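PDB 3OCR: class II aldolase/adducin domain protein from Pseudomonas syringae pv. phaseolicola 1448A, which belongs to the class II aldolase/adducin family, whose members include lyases, and may bind actin filaments, although its own activity is not established. Local coordinates for residues 144-149 and 217-222; 112-117 and 170-175. All blocks are in the same frame, centred on the assembly; numbering follows the deposited sequence.

Contact 1: residues 144-149 and 217-222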
loop_
_atom_site.group_PDB
_atom_site.type_symbol
_atom_site.label_atom_id
_atom_site.label_comp_id
_atom_site.label_asym_id
_atom_site.label_seq_id
_atom_site.Cartn_x
_atom_site.Cartn_y
_atom_site.Cartn_z
ATOM N N LEU A 144 -4.172 15.066 15.385
ATOM C CA LEU A 144 -3.154 16.010 15.832
ATOM C C LEU A 144 -3.024 17.198 14.849
ATOM O O LEU A 144 -3.250 17.024 13.645
ATOM C CB LEU A 144 -1.818 15.255 15.992
ATOM C CG LEU A 144 -1.782 14.077 16.996
ATOM C CD1 LEU A 144 -0.485 13.275 16.838
ATOM C CD2 LEU A 144 -1.883 14.559 18.436
ATOM N N PRO A 145 -2.681 18.404 15.351
ATOM C CA PRO A 145 -2.490 19.542 14.438
ATOM C C PRO A 145 -1.038 19.608 13.873
ATOM O O PRO A 145 -0.251 20.463 14.267
ATOM C CB PRO A 145 -2.823 20.741 15.321
ATOM C CG PRO A 145 -2.405 20.340 16.708
ATOM C CD PRO A 145 -2.519 18.804 16.768
ATOM N N ILE A 146 -0.689 18.698 12.976
ATOM C CA ILE A 146 0.736 18.560 12.550
ATOM C C ILE A 146 0.922 18.622 11.042
ATOM O O ILE A 146 2.033 18.427 10.528
ATOM C CB ILE A 146 1.407 17.270 13.120
ATOM C CG1 ILE A 146 0.537 16.023 12.903
ATOM C CG2 ILE A 146 1.649 17.422 14.617
ATOM C CD1 ILE A 146 0.629 15.444 11.509
ATOM N N SER A 147 -0.162 18.886 10.337
ATOM C CA SER A 147 -0.115 19.023 8.891
ATOM C C SER A 147 -1.139 20.059 8.453
ATOM O O SER A 147 -2.119 20.302 9.146
ATOM C CB SER A 147 -0.389 17.685 8.203
ATOM O OG SER A 147 -1.759 17.265 8.362
ATOM N N GLN A 148 -0.944 20.669 7.285
ATOM C CA GLN A 148 -1.958 21.590 6.763
ATOM C C GLN A 148 -3.345 20.931 6.724
ATOM O O GLN A 148 -4.365 21.552 7.034
ATOM C CB GLN A 148 -1.582 22.060 5.372
ATOM C CG GLN A 148 -2.590 23.020 4.771
ATOM C CD GLN A 148 -1.979 23.865 3.683
ATOM O OE1 GLN A 148 -2.276 23.673 2.486
ATOM N NE2 GLN A 148 -1.109 24.794 4.075
ATOM N N HIS A 149 -3.362 19.666 6.330
ATOM C CA HIS A 149 -4.594 18.898 6.179
ATOM C C HIS A 149 -5.339 18.672 7.503
ATOM O O HIS A 149 -6.562 18.813 7.557
ATOM C CB HIS A 149 -4.278 17.570 5.484
ATOM C CG HIS A 149 -3.643 17.756 4.146
ATOM N ND1 HIS A 149 -2.359 18.245 3.996
ATOM C CD2 HIS A 149 -4.124 17.564 2.896
ATOM C CE1 HIS A 149 -2.073 18.327 2.707
ATOM N NE2 HIS A 149 -3.123 17.916 2.019
ATOM N N ILE A 217 -0.754 8.871 10.576
ATOM C CA ILE A 217 -0.264 7.535 10.877
ATOM C C ILE A 217 1.214 7.432 10.434
ATOM O O ILE A 217 2.046 6.952 11.196
ATOM C CB ILE A 217 -1.129 6.424 10.204
ATOM C CG1 ILE A 217 -2.556 6.404 10.778
ATOM C CG2 ILE A 217 -0.492 4.999 10.388
ATOM C CD1 ILE A 217 -2.628 6.541 12.318
ATOM N N ALA A 218 1.518 7.939 9.235
ATOM C CA ALA A 218 2.940 8.025 8.762
ATOM C C ALA A 218 3.793 8.945 9.647
ATOM O O ALA A 218 4.892 8.548 10.126
ATOM C CB ALA A 218 2.988 8.486 7.321
ATOM N N ALA A 219 3.285 10.158 9.890
ATOM C CA ALA A 219 4.020 11.210 10.641
ATOM C C ALA A 219 4.500 10.738 11.993
ATOM O O ALA A 219 5.660 11.007 12.420
ATOM C CB ALA A 219 3.123 12.483 10.809
ATOM N N GLN A 220 3.612 10.016 12.663
ATOM C CA GLN A 220 3.842 9.605 14.046
ATOM C C GLN A 220 4.611 8.256 14.181
ATOM O O GLN A 220 4.786 7.739 15.303
ATOM C CB GLN A 220 2.503 9.584 14.804
ATOM C CG GLN A 220 1.700 8.317 14.544
ATOM C CD GLN A 220 0.221 8.423 14.959
ATOM O OE1 GLN A 220 -0.615 7.719 14.393
ATOM N NE2 GLN A 220 -0.094 9.270 15.949
ATOM N N SER A 221 5.090 7.691 13.073
ATOM C CA SER A 221 5.762 6.371 13.126
ATOM C C SER A 221 6.936 6.252 14.118
ATOM O O SER A 221 7.243 5.155 14.583
ATOM C CB SER A 221 6.228 5.957 11.750
ATOM O OG SER A 221 5.175 6.139 10.849
ATOM N N ALA A 222 7.599 7.364 14.423
ATOM C CA ALA A 222 8.610 7.346 15.506
ATOM C C ALA A 222 8.112 7.849 16.834
ATOM O O ALA A 222 8.920 8.079 17.736
ATOM C CB ALA A 222 9.905 8.081 15.108
#
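Leu144 and Ile146 make a small, buried van der Waals contact with Ala219 and Gln220, part methyl on methyl and part methyl on amide, where the loop leading into helix 148-151 meets the C-terminal end of helix 199-219 in this class II aldolase/adducin fold. No hydrogen bond joins 144-149 to 217-222, and the two segments bury 97 Å² between them. The tightest point is a methyl-to-methyl touch, Ile146 CD1 to Ala219 CB at 3.9 Å. Ile146 reaches it with its longer branch: CG1 stands between the backbone N and the carbonyl carbon (chi1 48°), which turns CD1 toward the helix, while CG2 lies beside the backbone N. Alanine suits the helical side because its single methyl lets the isoleucine tip come close to the helix surface. One residue on, Gln220 is the first to leave helical backbone angles. Its chain is extended beyond CG and crosses Leu144 at about a right angle, an amide end meeting a leucine methyl. That end is satisfied elsewhere, OE1 by Gln139 and NE2 by Asn224, so the glutamine amide nitrogen can rest against a leucine methyl in a buried place while its own bonds are made elsewhere. The turn that presents the two aliphatic residues is an inverse gamma turn centred on Pro145, and Ser147 follows at the N-cap of helix 148-151. Other subunits of the tetramer close in: Asn189 of the second subunit binds the carbonyl of Ile146, and Ala222 of the third packs on Gln220. Across the leucine-glutamine crossing, Leu144 CD1 lies 4.1 Å from Gln220 NE2.

Contact 2: residues 112-117 and 170-175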
loop_
_atom_site.group_PDB
_atom_site.type_symbol
_atom_site.label_atom_id
_atom_site.label_comp_id
_atom_site.label_asym_id
_atom_site.label_seq_id
_atom_site.Cartn_x
_atom_site.Cartn_y
_atom_site.Cartn_z
ATOM N N HIS A 112 -27.479 7.161 11.254
ATOM C CA HIS A 112 -27.935 8.093 10.248
ATOM C C HIS A 112 -29.232 8.760 10.689
ATOM O O HIS A 112 -29.340 9.987 10.664
ATOM C CB HIS A 112 -28.048 7.381 8.894
ATOM C CG HIS A 112 -26.725 6.868 8.406
ATOM N ND1 HIS A 112 -25.852 7.646 7.673
ATOM C CD2 HIS A 112 -26.092 5.687 8.619
ATOM C CE1 HIS A 112 -24.752 6.955 7.430
ATOM N NE2 HIS A 112 -24.870 5.763 7.991
ATOM N N SER A 113 -30.188 7.941 11.127
ATOM C CA SER A 113 -31.474 8.414 11.625
ATOM C C SER A 113 -31.317 9.398 12.798
ATOM O O SER A 113 -31.944 10.458 12.819
ATOM C CB SER A 113 -32.310 7.215 12.082
ATOM O OG SER A 113 -33.569 7.681 12.511
ATOM N N ALA A 114 -30.486 9.042 13.772
ATOM C CA ALA A 114 -30.276 9.919 14.938
ATOM C C ALA A 114 -29.759 11.297 14.520
ATOM O O ALA A 114 -30.254 12.332 14.999
ATOM C CB ALA A 114 -29.310 9.271 15.943
ATOM N N ILE A 115 -28.767 11.319 13.631
ATOM C CA ILE A 115 -28.181 12.590 13.189
ATOM C C ILE A 115 -29.131 13.403 12.297
ATOM O O ILE A 115 -29.332 14.586 12.557
ATOM C CB ILE A 115 -26.783 12.416 12.505
ATOM C CG1 ILE A 115 -25.802 11.640 13.403
ATOM C CG2 ILE A 115 -26.192 13.778 12.129
ATOM C CD1 ILE A 115 -25.597 12.229 14.838
ATOM N N HIS A 116 -29.713 12.774 11.268
ATOM C CA HIS A 116 -30.686 13.447 10.399
ATOM C C HIS A 116 -31.869 14.084 11.151
ATOM O O HIS A 116 -32.361 15.169 10.794
ATOM C CB HIS A 116 -31.217 12.493 9.308
ATOM C CG HIS A 116 -30.287 12.326 8.140
ATOM N ND1 HIS A 116 -29.914 13.377 7.325
ATOM C CD2 HIS A 116 -29.677 11.228 7.635
ATOM C CE1 HIS A 116 -29.102 12.933 6.381
ATOM N NE2 HIS A 116 -28.932 11.635 6.555
ATOM N N ALA A 117 -32.347 13.406 12.182
ATOM C CA ALA A 117 -33.468 13.925 12.952
ATOM C C ALA A 117 -33.043 15.152 13.750
ATOM O O ALA A 117 -33.777 16.146 13.826
ATOM C CB ALA A 117 -34.011 12.849 13.872
ATOM N N SER A 170 -29.892 5.826 25.160
ATOM C CA SER A 170 -28.940 6.519 26.020
ATOM C C SER A 170 -27.734 7.018 25.201
ATOM O O SER A 170 -27.346 8.183 25.314
ATOM C CB SER A 170 -28.484 5.587 27.141
ATOM O OG SER A 170 -28.327 6.285 28.362
ATOM N N GLU A 171 -27.169 6.147 24.362
ATOM C CA GLU A 171 -26.074 6.544 23.484
ATOM C C GLU A 171 -26.496 7.486 22.352
ATOM O O GLU A 171 -25.736 8.384 22.011
ATOM C CB GLU A 171 -25.321 5.342 22.896
ATOM C CG GLU A 171 -23.975 5.774 22.255
ATOM C CD GLU A 171 -23.296 4.702 21.424
ATOM O OE1 GLU A 171 -23.771 3.529 21.419
ATOM O OE2 GLU A 171 -22.281 5.048 20.762
ATOM N N ARG A 172 -27.675 7.268 21.756
ATOM C CA ARG A 172 -28.188 8.171 20.714
ATOM C C ARG A 172 -28.198 9.629 21.207
ATOM O O ARG A 172 -27.820 10.535 20.477
ATOM C CB ARG A 172 -29.620 7.820 20.320
ATOM C CG ARG A 172 -29.850 6.848 19.166
ATOM C CD ARG A 172 -31.392 6.700 19.018
ATOM N NE ARG A 172 -31.849 5.479 18.352
ATOM C CZ ARG A 172 -32.180 4.347 18.979
ATOM N NH1 ARG A 172 -32.087 4.251 20.298
ATOM N NH2 ARG A 172 -32.591 3.294 18.277
ATOM N N GLU A 173 -28.648 9.832 22.443
ATOM C CA GLU A 173 -28.697 11.162 23.046
ATOM C C GLU A 173 -27.288 11.760 23.140
ATOM O O GLU A 173 -27.076 12.915 22.763
ATOM C CB GLU A 173 -29.340 11.125 24.442
ATOM C CG GLU A 173 -30.751 10.543 24.516
ATOM C CD GLU A 173 -31.103 9.958 25.909
ATOM O OE1 GLU A 173 -30.226 9.896 26.807
ATOM O OE2 GLU A 173 -32.266 9.546 26.110
ATOM N N ARG A 174 -26.338 10.968 23.641
ATOM C CA ARG A 174 -24.959 11.422 23.821
ATOM C C ARG A 174 -24.292 11.724 22.484
ATOM O O ARG A 174 -23.507 12.673 22.379
ATOM C CB ARG A 174 -24.150 10.396 24.618
ATOM C CG ARG A 174 -24.323 10.501 26.142
ATOM C CD ARG A 174 -23.339 9.588 26.881
ATOM N NE ARG A 174 -23.725 8.178 26.753
ATOM C CZ ARG A 174 -24.292 7.448 27.707
ATOM N NH1 ARG A 174 -24.544 7.963 28.912
ATOM N NH2 ARG A 174 -24.605 6.182 27.458
ATOM N N LEU A 175 -24.631 10.933 21.463
ATOM C CA LEU A 175 -24.069 11.102 20.121
ATOM C C LEU A 175 -24.439 12.468 19.551
ATOM O O LEU A 175 -23.582 13.157 18.973
ATOM C CB LEU A 175 -24.558 9.992 19.195
ATOM C CG LEU A 175 -24.259 10.029 17.705
ATOM C CD1 LEU A 175 -22.794 9.679 17.427
ATOM C CD2 LEU A 175 -25.178 9.021 17.014
#
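Helices 110-118 and 169-179 pack side by side, the axes of segments 112-117 and 170-175 approaching to 10.0 Å and crossing at -46° with their N-to-C directions broadly alike. Both belong to the alpha/beta fold of the class II aldolase/adducin family, and their inner residues rest on its central sheet: Ile115 on Val125 of strand 124-128, Leu175 on Met185 and Leu187 of strand 184-187. The backbones come closest at Ala114 and Arg172, whose CA atoms are 6.4 Å apart. Alanine fits there because its methyl, directed at the other helix, fills little of the space between the backbones. It meets both Arg172 and Leu175, one turn apart on the facing helix, and Ala114 CB lies 4.3 Å from Leu175 CD2. On the partly exposed side Arg172 takes part through its aliphatic stem: Ala114 CB touches Arg172 CG at 4.1 Å, and the chain runs extended from CG to NE, carrying the guanidinium beyond the contact. Arginine is well suited to such a margin, where methylenes can shield apolar neighbours while the charge stays at a distance. On the buried side the touching groups, Ile115 and Leu175, are all hydrocarbon. Leu175 sets out toward the other helix from its first bond, with CG anti to the backbone N (chi1 172°), whereas Ile115 starts off to one side and reaches across with the end of its longer branch. The two side chains cross nearly perpendicularly, and the isoleucine methyl settles on one branch of the leucine, with Ile115 CD1 3.9 Å from both Leu175 CG and Leu175 CD2.

The contacts hold different elements, their centres 31 Å apart and nearest atoms about 19 Å apart, although their segments alternate along the chain. Contact 2 lies nearer the middle of the chain, 15 Å from its centre, and packs one helix on another within a single subunit; no other chain of the assembly touches it. Contact 1, at 22 Å, is peripheral in the chain yet buried, with other subunits drawing polar and packing contacts to its segments. Neither is joined by hydrogen bonds. At contact 1 the polar group is an amide bonded elsewhere in its own chain, whereas contact 2 grades from aliphatic residues over the sheet to an arginine at the partly exposed margin.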